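Long-range contacts in G protein coupled receptor (Arabidopsis thaliana, PDB 3T33), which binds zinc as a LanC-like protein and may play a role in abscisic acid signalling: residues G231-L236 with V285-G290; G173-L178 with A237-V242; V294-V299 with T340-S345; T259-I264 with K308-A313; Y78-G83 with V124-G129. One frame throughout, in Å; residues are numbered along the deposited sequence.

Overall arrangement
All five contacts belong to one helical LanC-like domain of the 6-hairpin (alpha/alpha-toroid) class. Contacts 1 and 5 join loops that lead into helices and flank the zinc site: C288 of contact 1 binds the metal, and the Y81 side chain of contact 5 is about 4 Å from it. Their centres lie about 17 Å apart, with W287 touching I127. Contacts 2, 3 and 4 pair helices. Contact 2, about 12 Å from contact 1 between centres, touches both loop contacts; contact 3, equally far, meets contact 1 where L296 packs on W287. Contact 4 lies furthest out, its centre about 20 Å from the chain's; it joins contact 3 mainly through L298 and also touches contacts 1 and 2.

Contact 1 (G231-L236 with V285-G290); sequences GAAHGL and VHWCHG. With ZN (zinc ion), chain B.
A232 and A233 lie against W287 and C288 in the tight half of this contact. The methyl of A232 sits over one face of the indole, its CB 3.8 Å from the centroid of the five-membered ring of W287 and 26° off the ring normal, a CH-pi contact. A233 CB reaches the six-membered part of the same indole, 3.6 Å from CZ3 of W287. With CG anti to the backbone N (chi1 174°), W287 lays one face of the indole against A232, with its six-membered end at A233; F410 stacks on it and Y413 meets it edge-to-face. Water 2 belongs to this buried part, accepting from A232 N at 3.0 Å, with W287 O among its acceptors.

Both segments are loops that lead into inner helices, 236-244 and 291-305, of the helical barrel of LanC-like proteins, and one of them carries a zinc ligand. C288 meets A233 with its CB, while SG, set between backbone N and carbonyl carbon (chi1 56°), binds the zinc at 2.2 Å, alongside C333 and H334.

The looser, partly exposed side at H234 and H289 is bridged by water. Water 1 accepts from G231 N at 2.7 Å and pairs with H289 ND1, lying in the plane of that imidazole at its edge. Water 3 accepts from H234 N and donates to C288 O at 2.8 Å. The two rings do not touch, NE2 of H234 being 5.9 Å from NE2 of H289. H234 ND1 is hydrogen-bonded to E169, and its ring stacks on W224.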
# COMPACT_ATOMS: atom_id res chain seq x y z
N GLY A 231 3.70 5.26 12.25
CA GLY A 231 3.45 4.45 11.05
C GLY A 231 2.98 5.12 9.74
O GLY A 231 2.93 6.38 9.57
N ALA A 232 2.65 4.23 8.78
CA ALA A 232 2.28 4.67 7.43
C ALA A 232 0.88 5.30 7.42
O ALA A 232 0.67 6.35 6.86
CB ALA A 232 2.37 3.46 6.47
N ALA A 233 -0.09 4.64 8.03
CA ALA A 233 -1.47 5.04 7.94
C ALA A 233 -1.73 6.36 8.71
O ALA A 233 -2.30 7.28 8.14
CB ALA A 233 -2.34 3.93 8.42
N HIS A 234 -1.25 6.50 9.95
CA HIS A 234 -1.55 7.68 10.72
C HIS A 234 -0.36 8.43 11.31
O HIS A 234 -0.57 9.40 12.08
CB HIS A 234 -2.51 7.38 11.88
CG HIS A 234 -3.85 6.86 11.46
ND1 HIS A 234 -4.75 7.62 10.76
CD2 HIS A 234 -4.49 5.70 11.77
CE1 HIS A 234 -5.87 6.94 10.60
NE2 HIS A 234 -5.74 5.76 11.21
N GLY A 235 0.87 8.02 10.93
CA GLY A 235 2.06 8.49 11.58
C GLY A 235 3.10 9.17 10.73
O GLY A 235 2.82 9.61 9.61
N LEU A 236 4.31 9.23 11.27
CA LEU A 236 5.43 9.92 10.66
C LEU A 236 5.82 9.33 9.27
O LEU A 236 6.06 10.08 8.31
CB LEU A 236 6.65 9.86 11.62
CG LEU A 236 6.56 10.48 13.04
CD1 LEU A 236 7.90 10.34 13.79
CD2 LEU A 236 6.13 11.96 13.06
N VAL A 285 3.09 -5.59 13.53
CA VAL A 285 3.98 -5.66 12.33
C VAL A 285 3.07 -5.52 11.11
O VAL A 285 2.73 -6.51 10.46
CB VAL A 285 4.78 -6.99 12.32
CG1 VAL A 285 5.74 -7.06 11.10
CG2 VAL A 285 5.54 -7.17 13.63
N HIS A 286 2.59 -4.31 10.86
CA HIS A 286 1.51 -4.07 9.86
C HIS A 286 2.02 -2.99 8.96
O HIS A 286 2.94 -2.26 9.34
CB HIS A 286 0.26 -3.43 10.49
CG HIS A 286 -0.43 -4.24 11.56
ND1 HIS A 286 -0.17 -5.58 11.79
CD2 HIS A 286 -1.44 -3.91 12.40
CE1 HIS A 286 -0.97 -6.03 12.76
NE2 HIS A 286 -1.77 -5.04 13.11
N TRP A 287 1.41 -2.88 7.78
CA TRP A 287 1.52 -1.67 7.00
C TRP A 287 1.08 -0.53 7.92
O TRP A 287 1.72 0.49 7.97
CB TRP A 287 0.54 -1.69 5.83
CG TRP A 287 0.56 -0.40 5.12
CD1 TRP A 287 1.59 0.10 4.40
CD2 TRP A 287 -0.46 0.60 5.11
NE1 TRP A 287 1.27 1.33 3.90
CE2 TRP A 287 0.02 1.67 4.34
CE3 TRP A 287 -1.73 0.70 5.69
CZ2 TRP A 287 -0.73 2.86 4.12
CZ3 TRP A 287 -2.48 1.86 5.46
CH2 TRP A 287 -1.98 2.91 4.67
N CYS A 288 -0.08 -0.65 8.57
CA CYS A 288 -0.64 0.52 9.25
C CYS A 288 0.25 0.93 10.41
O CYS A 288 0.58 2.10 10.52
CB CYS A 288 -2.14 0.38 9.60
SG CYS A 288 -2.51 -1.01 10.56
N HIS A 289 0.74 -0.02 11.19
CA HIS A 289 1.68 0.25 12.29
C HIS A 289 2.80 -0.79 12.29
O HIS A 289 2.55 -1.99 12.20
CB HIS A 289 0.97 0.14 13.66
CG HIS A 289 -0.27 0.99 13.77
ND1 HIS A 289 -0.23 2.37 13.90
CD2 HIS A 289 -1.58 0.64 13.81
CE1 HIS A 289 -1.47 2.82 13.97
NE2 HIS A 289 -2.31 1.79 13.92
N GLY A 290 4.04 -0.35 12.42
CA GLY A 290 5.12 -1.32 12.56
C GLY A 290 6.06 -1.33 11.36
O GLY A 290 5.99 -0.47 10.48
ZN ZN B . -4.37 -1.49 9.46
O HOH W 1 1.96 3.82 13.76
O HOH W 2 3.79 1.55 9.41
O HOH W 3 0.17 4.56 11.86

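Contact 2 (G173-L178 with A237-V242); sequences GRAGYL and AGIMNV
A175 of helix 174-188 is the small knob here, its methyl set against helix 236-244 between I239 and V242. This is helix-to-helix packing within the alpha/alpha barrel of the LanC-like fold: the local axes run in roughly the same direction, 35° apart, and approach to 9.4 Å. So short a side chain lets the backbones come close, with CA of A175 5.5 Å from CA of I239. The hollow that receives A175 has as its floor the backbone of helix 236-244 at I239, whose CA is 4.1 Å from A175 CB, and as its walls CG1 of I239 and CG2 of V242.

V242 is the answering bump. Both its methyls touch A175 O. CG2, beside the V242 backbone N, also meets CB of A175 at 3.7 Å, whereas CG1, anti to that N (chi1 -164°), extends toward L178. L178 and V242 lie alongside one another, their chains running opposite ways. I239 also touches I205 of helix 195-212, which extends the apolar packing beyond this pair. V242 CG1 ends between two neighbours, 3.6 Å from A175 O and 3.7 Å from CG of L178.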
# COMPACT_ATOMS: atom_id res chain seq x y z
N GLY A 173 -5.81 13.12 6.79
CA GLY A 173 -5.16 14.38 6.73
C GLY A 173 -4.58 14.80 5.43
O GLY A 173 -4.85 14.25 4.36
N ARG A 174 -3.79 15.84 5.53
CA ARG A 174 -3.20 16.50 4.43
C ARG A 174 -2.23 15.61 3.62
O ARG A 174 -2.19 15.74 2.44
CB ARG A 174 -2.45 17.79 4.94
CG ARG A 174 -3.35 19.06 5.00
CD ARG A 174 -2.60 20.30 5.64
NE ARG A 174 -2.95 20.42 7.05
CZ ARG A 174 -3.94 21.17 7.51
NH1 ARG A 174 -4.65 21.91 6.69
NH2 ARG A 174 -4.23 21.14 8.79
N ALA A 175 -1.42 14.77 4.25
CA ALA A 175 -0.53 13.90 3.47
C ALA A 175 -1.42 13.08 2.49
O ALA A 175 -1.10 12.98 1.31
CB ALA A 175 0.30 12.98 4.39
N GLY A 176 -2.56 12.62 2.99
CA GLY A 176 -3.58 11.91 2.23
C GLY A 176 -4.19 12.62 1.03
O GLY A 176 -4.40 12.01 -0.04
N TYR A 177 -4.51 13.90 1.18
CA TYR A 177 -5.05 14.64 0.07
C TYR A 177 -3.89 14.87 -0.92
O TYR A 177 -4.03 14.82 -2.14
CB TYR A 177 -5.60 15.96 0.59
CG TYR A 177 -5.75 16.98 -0.50
CD1 TYR A 177 -6.86 16.95 -1.35
CD2 TYR A 177 -4.80 17.94 -0.70
CE1 TYR A 177 -7.00 17.87 -2.39
CE2 TYR A 177 -4.95 18.91 -1.78
CZ TYR A 177 -6.05 18.86 -2.59
OH TYR A 177 -6.20 19.72 -3.67
N LEU A 178 -2.73 15.19 -0.38
CA LEU A 178 -1.56 15.54 -1.19
C LEU A 178 -1.11 14.30 -2.00
O LEU A 178 -0.77 14.42 -3.19
CB LEU A 178 -0.42 15.95 -0.26
CG LEU A 178 0.97 16.16 -0.89
CD1 LEU A 178 0.86 17.23 -2.03
CD2 LEU A 178 1.97 16.57 0.18
N ALA A 237 5.87 8.00 9.19
CA ALA A 237 6.27 7.30 7.95
C ALA A 237 5.48 7.75 6.75
O ALA A 237 6.07 8.13 5.76
CB ALA A 237 6.10 5.79 8.15
N GLY A 238 4.15 7.73 6.86
CA GLY A 238 3.22 8.07 5.79
C GLY A 238 3.36 9.50 5.34
O GLY A 238 3.25 9.83 4.14
N ILE A 239 3.57 10.37 6.31
CA ILE A 239 3.84 11.79 5.99
C ILE A 239 5.17 12.00 5.30
O ILE A 239 5.22 12.71 4.30
CB ILE A 239 3.78 12.67 7.29
CG1 ILE A 239 2.39 12.47 7.98
CG2 ILE A 239 4.00 14.13 6.91
CD1 ILE A 239 2.23 13.11 9.38
N MET A 240 6.25 11.45 5.84
CA MET A 240 7.57 11.58 5.19
C MET A 240 7.52 11.00 3.77
O MET A 240 8.01 11.63 2.80
CB MET A 240 8.62 10.83 6.01
CG MET A 240 8.73 11.37 7.44
SD MET A 240 8.97 13.17 7.53
CE MET A 240 7.47 13.58 8.52
N ASN A 241 6.88 9.84 3.66
CA ASN A 241 6.71 9.13 2.40
C ASN A 241 6.14 10.09 1.38
O ASN A 241 6.78 10.36 0.36
CB ASN A 241 5.85 7.87 2.53
CG ASN A 241 5.74 7.08 1.22
OD1 ASN A 241 4.68 6.99 0.60
ND2 ASN A 241 6.82 6.51 0.82
N VAL A 242 4.99 10.68 1.69
CA VAL A 242 4.38 11.64 0.75
C VAL A 242 5.34 12.79 0.43
O VAL A 242 5.41 13.26 -0.71
CB VAL A 242 3.01 12.22 1.25
CG1 VAL A 242 2.28 12.86 0.09
CG2 VAL A 242 2.11 11.10 1.78

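Contact 3 (V294-V299 with T340-S345); sequences VALTLV and TYVFLS
Helices 291-305 and 336-350 run nearly parallel here, their local axes 16° apart and 9.4 Å at closest approach, with L296 and V342 nearest in backbone register. Both belong to the alpha/alpha barrel of the LanC-like fold, and the seam between them is buried.

L296 crosses to helix 336-350 with one methyl. Its CB sets out along the flank of the helix, but the branch turns inward, and CD1 does the touching: it lies 3.6 Å from Y341 O, 3.7 Å from CA of V342 and 3.7 Å from CB of S345, so it sits in a notch that spans one helical turn, from Y341 to S345. One turn before V299, the methyl of A295 meets CG1 of V342, a looser contact at 4.0 Å.

The Y341 ring leads away from helix 291-305, and its OH is hydrogen-bonded to D401 of helix 392-402. F410 also borders both L296 and Y341, tying the seam to the C-terminal loop. At the far end V299 and S345 point at each other. A chi1 of -155° swings S345 OG off its backbone N, so that it lies 3.2 Å from the methyl CG1 of V299 while hydrogen-bonded to E414.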
# COMPACT_ATOMS: atom_id res chain seq x y z
N VAL A 294 6.84 1.19 7.60
CA VAL A 294 8.06 1.97 7.74
C VAL A 294 9.07 1.49 6.70
O VAL A 294 9.72 2.30 5.98
CB VAL A 294 8.59 1.82 9.16
CG1 VAL A 294 10.01 2.42 9.28
CG2 VAL A 294 7.59 2.43 10.16
N ALA A 295 9.19 0.17 6.54
CA ALA A 295 10.13 -0.34 5.49
C ALA A 295 9.87 0.27 4.12
O ALA A 295 10.77 0.73 3.42
CB ALA A 295 10.05 -1.82 5.43
N LEU A 296 8.61 0.31 3.72
CA LEU A 296 8.21 0.94 2.46
C LEU A 296 8.69 2.39 2.37
O LEU A 296 9.10 2.89 1.31
CB LEU A 296 6.70 0.86 2.38
CG LEU A 296 5.97 -0.11 1.46
CD1 LEU A 296 6.67 -1.47 1.20
CD2 LEU A 296 4.38 -0.25 1.74
N THR A 297 8.67 3.09 3.49
CA THR A 297 9.12 4.48 3.51
C THR A 297 10.64 4.55 3.42
O THR A 297 11.18 5.41 2.74
CB THR A 297 8.67 5.18 4.79
OG1 THR A 297 7.28 4.92 5.00
CG2 THR A 297 8.91 6.65 4.71
N LEU A 298 11.34 3.69 4.14
CA LEU A 298 12.83 3.69 4.04
C LEU A 298 13.25 3.28 2.61
O LEU A 298 14.18 3.83 2.04
CB LEU A 298 13.44 2.79 5.09
CG LEU A 298 13.20 3.38 6.49
CD1 LEU A 298 13.66 2.42 7.51
CD2 LEU A 298 13.99 4.72 6.59
N VAL A 299 12.52 2.37 1.99
CA VAL A 299 12.89 2.02 0.61
C VAL A 299 12.88 3.24 -0.22
O VAL A 299 13.83 3.47 -1.00
CB VAL A 299 11.99 0.91 -0.03
CG1 VAL A 299 12.08 0.93 -1.59
CG2 VAL A 299 12.39 -0.44 0.50
N THR A 340 3.53 -8.54 1.83
CA THR A 340 4.20 -8.93 0.61
C THR A 340 4.92 -7.77 -0.09
O THR A 340 6.05 -7.95 -0.60
CB THR A 340 3.16 -9.55 -0.39
OG1 THR A 340 2.64 -10.69 0.26
CG2 THR A 340 3.81 -10.00 -1.67
N TYR A 341 4.30 -6.60 -0.08
CA TYR A 341 4.84 -5.41 -0.76
C TYR A 341 6.14 -4.99 -0.17
O TYR A 341 7.00 -4.37 -0.85
CB TYR A 341 3.85 -4.24 -0.73
CG TYR A 341 2.78 -4.31 -1.85
CD1 TYR A 341 3.07 -3.92 -3.15
CD2 TYR A 341 1.52 -4.82 -1.59
CE1 TYR A 341 2.10 -4.04 -4.17
CE2 TYR A 341 0.55 -4.94 -2.61
CZ TYR A 341 0.83 -4.52 -3.87
OH TYR A 341 -0.13 -4.61 -4.87
N VAL A 342 6.35 -5.31 1.09
CA VAL A 342 7.70 -5.04 1.62
C VAL A 342 8.78 -5.73 0.76
O VAL A 342 9.75 -5.09 0.31
CB VAL A 342 7.85 -5.48 3.10
CG1 VAL A 342 9.25 -5.26 3.55
CG2 VAL A 342 6.94 -4.65 3.99
N PHE A 343 8.60 -7.02 0.47
CA PHE A 343 9.60 -7.73 -0.35
C PHE A 343 9.70 -7.24 -1.76
O PHE A 343 10.78 -7.06 -2.27
CB PHE A 343 9.38 -9.24 -0.23
CG PHE A 343 9.22 -9.67 1.20
CD1 PHE A 343 10.19 -9.31 2.13
CD2 PHE A 343 8.10 -10.38 1.61
CE1 PHE A 343 10.08 -9.71 3.45
CE2 PHE A 343 7.97 -10.79 2.91
CZ PHE A 343 8.94 -10.44 3.86
N LEU A 344 8.57 -7.00 -2.39
CA LEU A 344 8.48 -6.33 -3.69
C LEU A 344 9.17 -5.00 -3.67
O LEU A 344 9.84 -4.64 -4.64
CB LEU A 344 7.03 -6.08 -4.08
CG LEU A 344 6.35 -7.41 -4.34
CD1 LEU A 344 4.84 -7.15 -4.63
CD2 LEU A 344 6.99 -8.19 -5.51
N SER A 345 9.06 -4.27 -2.59
CA SER A 345 9.71 -2.97 -2.56
C SER A 345 11.24 -3.10 -2.50
O SER A 345 11.97 -2.31 -3.09
CB SER A 345 9.22 -2.13 -1.35
OG SER A 345 9.38 -0.71 -1.63

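Contact 4 (T259-I264 with K308-A313); sequences TLSYMI and KEFVEA
The I264 side chain stands nearly perpendicular to that of F310, bringing its terminal methyl to the rim of the phenyl ring. I264 CD1 lies in the ring plane at the edge, 3.9 Å from CD1 of F310. The same methyl is 3.6 Å from CB of A313, one turn along helix 308-324, and thus fills the angle between F310 and A313. CG1 of I264 stands beside its backbone N (chi1 -66°), which directs CD1 into that angle. Further back along helix 250-265, L260 presents CB to CE1 of F310 at 4.0 Å.

E309 borders the apolar patch. CG anti to the backbone N (chi1 -175°) and an extended chain beyond it carry the carboxylate across to S261, whose OG faces both oxygens, with OE1 of E309 at 3.3 Å, while its hydrogen bond goes to K257 O in its own helix.

The two helices of the LanC-like barrel diverge by 49° here, their local axes 11.2 Å apart at closest approach, and A301 of helix 291-305 touches both L260 and F310. The join is therefore mainly apolar; the carboxylate lies at its partly exposed margin, beside a hydroxyl already committed to K257 O.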
# COMPACT_ATOMS: atom_id res chain seq x y z
N THR A 259 13.90 13.17 10.66
CA THR A 259 12.77 12.42 11.26
C THR A 259 12.94 10.93 11.03
O THR A 259 12.67 10.13 11.90
CB THR A 259 11.43 12.91 10.67
OG1 THR A 259 11.36 14.33 10.85
CG2 THR A 259 10.25 12.28 11.32
N LEU A 260 13.41 10.57 9.84
CA LEU A 260 13.64 9.15 9.54
C LEU A 260 14.84 8.56 10.32
O LEU A 260 14.71 7.49 10.88
CB LEU A 260 13.73 8.89 8.02
CG LEU A 260 12.48 9.10 7.15
CD1 LEU A 260 12.83 8.89 5.74
CD2 LEU A 260 11.38 8.16 7.55
N SER A 261 15.98 9.25 10.38
CA SER A 261 17.04 8.84 11.32
C SER A 261 16.52 8.67 12.73
O SER A 261 16.70 7.63 13.35
CB SER A 261 18.17 9.86 11.35
OG SER A 261 18.58 10.04 10.02
N TYR A 262 15.85 9.69 13.23
CA TYR A 262 15.30 9.60 14.58
C TYR A 262 14.63 8.26 14.79
O TYR A 262 14.95 7.57 15.71
CB TYR A 262 14.31 10.74 14.81
CG TYR A 262 13.53 10.57 16.09
CD1 TYR A 262 14.08 10.96 17.31
CD2 TYR A 262 12.28 9.97 16.07
CE1 TYR A 262 13.38 10.78 18.47
CE2 TYR A 262 11.58 9.80 17.21
CZ TYR A 262 12.14 10.20 18.41
OH TYR A 262 11.44 10.01 19.54
N MET A 263 13.71 7.90 13.90
CA MET A 263 12.98 6.62 13.96
C MET A 263 13.87 5.37 13.90
O MET A 263 13.64 4.38 14.59
CB MET A 263 11.97 6.57 12.81
CG MET A 263 10.80 7.58 12.95
SD MET A 263 9.50 7.47 11.65
CE MET A 263 8.49 6.30 12.49
N ILE A 264 14.90 5.41 13.07
CA ILE A 264 15.82 4.29 12.96
C ILE A 264 16.50 4.08 14.31
O ILE A 264 16.37 3.00 14.92
CB ILE A 264 16.80 4.51 11.76
CG1 ILE A 264 16.01 4.47 10.45
CG2 ILE A 264 17.94 3.44 11.73
CD1 ILE A 264 16.76 4.89 9.25
N LYS A 308 23.60 4.84 2.92
CA LYS A 308 23.82 3.55 3.52
C LYS A 308 22.83 3.33 4.63
O LYS A 308 22.24 2.25 4.73
CB LYS A 308 25.23 3.46 4.10
CG LYS A 308 25.45 2.23 4.99
CD LYS A 308 26.24 1.15 4.25
CE LYS A 308 27.74 1.27 4.55
NZ LYS A 308 28.02 0.96 6.00
N GLU A 309 22.67 4.35 5.47
CA GLU A 309 21.79 4.25 6.63
C GLU A 309 20.39 3.73 6.26
O GLU A 309 19.82 2.95 7.01
CB GLU A 309 21.65 5.60 7.33
CG GLU A 309 20.82 5.54 8.65
CD GLU A 309 20.49 6.93 9.23
OE1 GLU A 309 20.70 7.94 8.53
OE2 GLU A 309 20.01 6.98 10.40
N PHE A 310 19.87 4.19 5.12
CA PHE A 310 18.48 3.99 4.71
C PHE A 310 18.37 2.63 4.06
O PHE A 310 17.57 1.83 4.50
CB PHE A 310 17.97 5.11 3.74
CG PHE A 310 17.76 6.48 4.41
CD1 PHE A 310 17.44 6.59 5.77
CD2 PHE A 310 17.86 7.65 3.66
CE1 PHE A 310 17.28 7.84 6.39
CE2 PHE A 310 17.68 8.89 4.26
CZ PHE A 310 17.39 8.98 5.64
N VAL A 311 19.22 2.37 3.05
CA VAL A 311 19.35 1.05 2.43
C VAL A 311 19.36 -0.06 3.50
O VAL A 311 18.53 -0.98 3.48
CB VAL A 311 20.66 0.95 1.59
CG1 VAL A 311 20.76 -0.40 0.89
CG2 VAL A 311 20.71 2.00 0.56
N GLU A 312 20.26 0.06 4.48
CA GLU A 312 20.45 -1.01 5.42
C GLU A 312 19.29 -1.12 6.37
O GLU A 312 18.88 -2.23 6.74
CB GLU A 312 21.78 -0.85 6.20
CG GLU A 312 23.06 -1.19 5.38
CD GLU A 312 24.35 -1.19 6.25
OE1 GLU A 312 24.28 -0.72 7.43
OE2 GLU A 312 25.42 -1.66 5.76
N ALA A 313 18.76 0.05 6.75
CA ALA A 313 17.61 0.10 7.63
C ALA A 313 16.38 -0.54 6.97
O ALA A 313 15.63 -1.29 7.62
CB ALA A 313 17.33 1.54 8.05

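Contact 5 (Y78-G83 with V124-G129); sequences YNLYTG and VTFICG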
# COMPACT_ATOMS: atom_id res chain seq x y z
N TYR A 78 -18.44 3.36 -0.29
CA TYR A 78 -17.86 4.36 -1.20
C TYR A 78 -16.36 4.52 -1.23
O TYR A 78 -15.81 4.56 -2.26
CB TYR A 78 -18.56 5.72 -1.09
CG TYR A 78 -17.77 6.89 -0.53
CD1 TYR A 78 -16.78 7.50 -1.25
CD2 TYR A 78 -18.06 7.41 0.71
CE1 TYR A 78 -16.08 8.54 -0.74
CE2 TYR A 78 -17.38 8.45 1.22
CZ TYR A 78 -16.39 9.02 0.50
OH TYR A 78 -15.72 10.06 1.04
N ASN A 79 -15.70 4.62 -0.10
CA ASN A 79 -14.27 4.85 -0.12
C ASN A 79 -13.38 3.70 -0.58
O ASN A 79 -13.86 2.62 -0.81
CB ASN A 79 -13.80 5.49 1.18
CG ASN A 79 -13.58 4.51 2.28
OD1 ASN A 79 -13.66 3.33 2.09
ND2 ASN A 79 -13.31 5.01 3.45
N LEU A 80 -12.09 3.97 -0.71
CA LEU A 80 -11.18 2.95 -1.28
C LEU A 80 -10.95 1.83 -0.28
O LEU A 80 -10.87 0.64 -0.65
CB LEU A 80 -9.84 3.59 -1.69
CG LEU A 80 -8.88 2.72 -2.47
CD1 LEU A 80 -9.28 2.63 -3.96
CD2 LEU A 80 -7.41 3.22 -2.30
N TYR A 81 -10.90 2.26 0.98
CA TYR A 81 -10.42 1.49 2.13
C TYR A 81 -11.31 0.32 2.41
O TYR A 81 -10.82 -0.83 2.49
CB TYR A 81 -10.38 2.39 3.38
CG TYR A 81 -9.73 1.72 4.54
CD1 TYR A 81 -10.46 1.00 5.45
CD2 TYR A 81 -8.34 1.76 4.69
CE1 TYR A 81 -9.84 0.35 6.47
CE2 TYR A 81 -7.73 1.13 5.69
CZ TYR A 81 -8.46 0.42 6.57
OH TYR A 81 -7.82 -0.19 7.58
N THR A 82 -12.62 0.58 2.54
CA THR A 82 -13.58 -0.51 2.73
C THR A 82 -14.75 -0.49 1.74
O THR A 82 -15.50 -1.45 1.64
CB THR A 82 -14.10 -0.62 4.20
OG1 THR A 82 -14.51 0.67 4.69
CG2 THR A 82 -13.02 -1.15 5.09
N GLY A 83 -14.92 0.58 1.00
CA GLY A 83 -16.12 0.71 0.19
C GLY A 83 -15.92 0.32 -1.26
O GLY A 83 -14.95 -0.42 -1.64
N VAL A 124 -11.39 13.80 2.73
CA VAL A 124 -10.62 14.49 1.73
C VAL A 124 -9.39 13.66 1.13
O VAL A 124 -8.69 14.10 0.22
CB VAL A 124 -10.22 15.80 2.44
CG1 VAL A 124 -8.74 15.97 2.61
CG2 VAL A 124 -11.03 16.98 1.93
N THR A 125 -9.17 12.44 1.59
CA THR A 125 -7.95 11.70 1.15
C THR A 125 -8.18 10.65 0.03
O THR A 125 -9.32 10.27 -0.31
CB THR A 125 -7.24 10.99 2.34
OG1 THR A 125 -8.07 9.92 2.79
CG2 THR A 125 -6.99 11.98 3.54
N PHE A 126 -7.06 10.16 -0.52
CA PHE A 126 -7.14 9.07 -1.50
C PHE A 126 -7.80 7.81 -0.95
O PHE A 126 -8.70 7.24 -1.60
CB PHE A 126 -5.74 8.72 -2.06
CG PHE A 126 -5.77 7.80 -3.24
CD1 PHE A 126 -5.98 8.28 -4.50
CD2 PHE A 126 -5.51 6.45 -3.08
CE1 PHE A 126 -6.00 7.42 -5.60
CE2 PHE A 126 -5.49 5.61 -4.18
CZ PHE A 126 -5.75 6.10 -5.44
N ILE A 127 -7.37 7.37 0.22
CA ILE A 127 -7.74 6.04 0.71
C ILE A 127 -9.08 6.08 1.46
O ILE A 127 -9.84 5.10 1.49
CB ILE A 127 -6.66 5.49 1.66
CG1 ILE A 127 -5.31 5.22 0.94
CG2 ILE A 127 -7.13 4.27 2.42
CD1 ILE A 127 -4.08 5.12 1.98
N CYS A 128 -9.40 7.23 2.06
CA CYS A 128 -10.61 7.29 2.86
C CYS A 128 -11.67 8.28 2.42
O CYS A 128 -12.77 8.27 2.97
CB CYS A 128 -10.27 7.47 4.35
SG CYS A 128 -9.66 5.96 5.05
N GLY A 129 -11.38 9.11 1.43
CA GLY A 129 -12.27 10.20 1.05
C GLY A 129 -12.46 10.39 -0.44
O GLY A 129 -12.19 9.51 -1.27
O HOH W 4 -11.48 6.91 -0.86
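Two loops leading into helices of the LanC-like helical barrel meet beside the zinc site, where Y81 borders C333 and H334. With CG between backbone N and carbonyl carbon (chi1 82°), N79 bends its amide back over its own loop in an Asx motif: OD1 accepts from T82 N at 3.0 Å, a nearly straight bond (169°), and also from G83 N. The two bonds hold the amide so that ND2 faces the other loop and gives a weak hydrogen bond to C128 O at 3.3 Å. A second weak bond runs from Y81 N to I127 O. Water 4 accepts from L80 N and donates to F126 O and, at 2.7 Å, to G129 O. T125 OG1 makes the matching ST motif, accepting from C128 N.

I127 CG2 lies in the plane of the Y81 ring at its edge, 3.6 Å from CD2 of Y81, and C128 SG approaches that ring obliquely, 5.0 Å from its centroid. L80 CD2 meets CE2 of F126 at 3.6 Å. Y78 OH, hydrogen-bonded to S121, passes close to CA of G129.

L80 also packs on L85 and Y89 of helix 84-98, while F126 lies against A180 of helix 174-188 and its ring meets those of W179 and F183.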